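Endoribonuclease YbeY (Aquifex aeolicus, PDB 1OZ9) probably acts as a zinc-dependent, single-strand-specific endoribonuclease in maturation of the 16S rRNA 3' end and in late-stage 70S ribosome quality control. Local coordinates at residues A[30-35]-A[115-120]. Sequence-based numbering, arbitrary orientation.
Sequences ELALSA and HGIVHL
The predicted zinc-binding helix of the YbeY fold, helix 105-120, rests the back of its last turns against the C-terminal end of helix 22-35, and Ile117 makes the whole contact by reaching over to Ala32 and Leu33. The same helix carries His115 and His119, the first two histidines of the HGxxHLxGYDH sequence motif, which are predicted to bind the catalytic zinc together with His125. Their side chains leave the helix on the side turned away from helix 22-35, and the imidazole of His119 receives CD2 of His115 at its edge, in the ring plane. ND1 of His115 is hydrogen-bonded with OE2 of Glu139, on helix 129-147.

On the buried side the packing is purely apolar and small, 109 Å² in all, with the two backbones closest at Ala32 and Ile117, whose CA atoms are 8.0 Å apart. Both branches of Ile117 are used. CG1 lies anti to the carbonyl carbon (chi1 -70°), and the extended chain beyond it (chi2 173°) carries CD1 to the methyl of Ala32. The other branch, CG2, meets the side chain of Leu33, which crosses that of Ile117 at about a right angle. Leu43 of strand 41-48 touches both Leu33 and Ile117, joining the two helices to the sheet, while Val142 of helix 129-147 packs on Ala32. The closer approach is methyl to methyl, Ala32 CB to Ile117 CD1 at 3.8 Å, with Leu33 CD2 looser against Ile117 CG2 at 4.2 Å.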
loop_
_atom_site.group_PDB
_atom_site.type_symbol
_atom_site.label_atom_id
_atom_site.label_comp_id
_atom_site.label_asym_id
_atom_site.label_seq_id
_atom_site.Cartn_x
_atom_site.Cartn_y
_atom_site.Cartn_z
ATOM N N GLU A 30 -0.005 3.788 -9.828
ATOM C CA GLU A 30 0.088 3.376 -11.233
ATOM C C GLU A 30 1.534 3.061 -11.633
ATOM O O GLU A 30 1.790 2.056 -12.341
ATOM C CB GLU A 30 -0.515 4.434 -12.176
ATOM C CG GLU A 30 -2.030 4.591 -11.995
ATOM C CD GLU A 30 -2.616 5.658 -12.899
ATOM O OE1 GLU A 30 -1.865 6.585 -13.280
ATOM O OE2 GLU A 30 -3.819 5.563 -13.242
ATOM N N LEU A 31 2.480 3.871 -11.158
ATOM C CA LEU A 31 3.868 3.617 -11.475
ATOM C C LEU A 31 4.344 2.304 -10.839
ATOM O O LEU A 31 5.132 1.590 -11.433
ATOM C CB LEU A 31 4.776 4.747 -11.019
ATOM C CG LEU A 31 4.658 6.034 -11.832
ATOM C CD1 LEU A 31 5.444 7.147 -11.126
ATOM C CD2 LEU A 31 5.087 5.851 -13.315
ATOM N N ALA A 32 3.911 2.037 -9.617
ATOM C CA ALA A 32 4.289 0.779 -8.939
ATOM C C ALA A 32 3.732 -0.438 -9.704
ATOM O O ALA A 32 4.453 -1.414 -9.938
ATOM C CB ALA A 32 3.755 0.766 -7.504
ATOM N N LEU A 33 2.458 -0.369 -10.092
ATOM C CA LEU A 33 1.853 -1.464 -10.847
ATOM C C LEU A 33 2.580 -1.682 -12.155
ATOM O O LEU A 33 2.844 -2.836 -12.539
ATOM C CB LEU A 33 0.335 -1.260 -11.056
ATOM C CG LEU A 33 -0.531 -1.334 -9.792
ATOM C CD1 LEU A 33 -2.018 -1.014 -10.108
ATOM C CD2 LEU A 33 -0.444 -2.681 -8.992
ATOM N N SER A 34 2.949 -0.588 -12.826
ATOM C CA SER A 34 3.711 -0.681 -14.061
ATOM C C SER A 34 5.123 -1.238 -13.847
ATOM O O SER A 34 5.619 -2.007 -14.670
ATOM C CB SER A 34 3.740 0.679 -14.803
ATOM O OG SER A 34 4.610 0.628 -15.926
ATOM N N ALA A 35 5.779 -0.873 -12.754
ATOM C CA ALA A 35 7.134 -1.379 -12.509
ATOM C C ALA A 35 7.028 -2.870 -12.232
ATOM O O ALA A 35 7.946 -3.642 -12.512
ATOM C CB ALA A 35 7.754 -0.677 -11.324
ATOM N N HIS A 115 4.783 -0.708 -0.024
ATOM C CA HIS A 115 4.796 -1.803 0.943
ATOM C C HIS A 115 3.465 -2.571 0.852
ATOM O O HIS A 115 3.445 -3.808 0.818
ATOM C CB HIS A 115 5.008 -1.239 2.344
ATOM C CG HIS A 115 5.267 -2.279 3.387
ATOM N ND1 HIS A 115 6.533 -2.758 3.662
ATOM C CD2 HIS A 115 4.426 -2.920 4.233
ATOM C CE1 HIS A 115 6.461 -3.641 4.644
ATOM N NE2 HIS A 115 5.192 -3.768 4.998
ATOM N N GLY A 116 2.356 -1.838 0.795
ATOM C CA GLY A 116 1.039 -2.470 0.728
ATOM C C GLY A 116 0.824 -3.302 -0.538
ATOM O O GLY A 116 0.249 -4.400 -0.500
ATOM N N ILE A 117 1.300 -2.781 -1.669
ATOM C CA ILE A 117 1.122 -3.472 -2.939
ATOM C C ILE A 117 1.893 -4.772 -2.918
ATOM O O ILE A 117 1.383 -5.801 -3.372
ATOM C CB ILE A 117 1.558 -2.601 -4.115
ATOM C CG1 ILE A 117 0.551 -1.465 -4.271
ATOM C CG2 ILE A 117 1.618 -3.426 -5.444
ATOM C CD1 ILE A 117 0.942 -0.437 -5.291
ATOM N N VAL A 118 3.125 -4.736 -2.431
ATOM C CA VAL A 118 3.925 -5.958 -2.390
ATOM C C VAL A 118 3.256 -7.035 -1.518
ATOM O O VAL A 118 3.249 -8.228 -1.868
ATOM C CB VAL A 118 5.380 -5.672 -1.903
ATOM C CG1 VAL A 118 6.199 -7.002 -1.781
ATOM C CG2 VAL A 118 6.059 -4.658 -2.871
ATOM N N HIS A 119 2.669 -6.619 -0.399
ATOM C CA HIS A 119 1.927 -7.545 0.452
ATOM C C HIS A 119 0.773 -8.127 -0.334
ATOM O O HIS A 119 0.439 -9.308 -0.195
ATOM C CB HIS A 119 1.319 -6.836 1.659
ATOM C CG HIS A 119 2.190 -6.854 2.865
ATOM N ND1 HIS A 119 2.328 -7.960 3.669
ATOM C CD2 HIS A 119 2.978 -5.889 3.402
ATOM C CE1 HIS A 119 3.168 -7.682 4.653
ATOM N NE2 HIS A 119 3.570 -6.427 4.517
ATOM N N LEU A 120 0.135 -7.279 -1.132
ATOM C CA LEU A 120 -1.045 -7.708 -1.891
ATOM C C LEU A 120 -0.718 -8.752 -2.943
ATOM O O LEU A 120 -1.590 -9.532 -3.343
ATOM C CB LEU A 120 -1.679 -6.523 -2.624
ATOM C CG LEU A 120 -2.927 -5.835 -2.124
ATOM C CD1 LEU A 120 -3.486 -4.954 -3.265
ATOM C CD2 LEU A 120 -3.968 -6.830 -1.689
#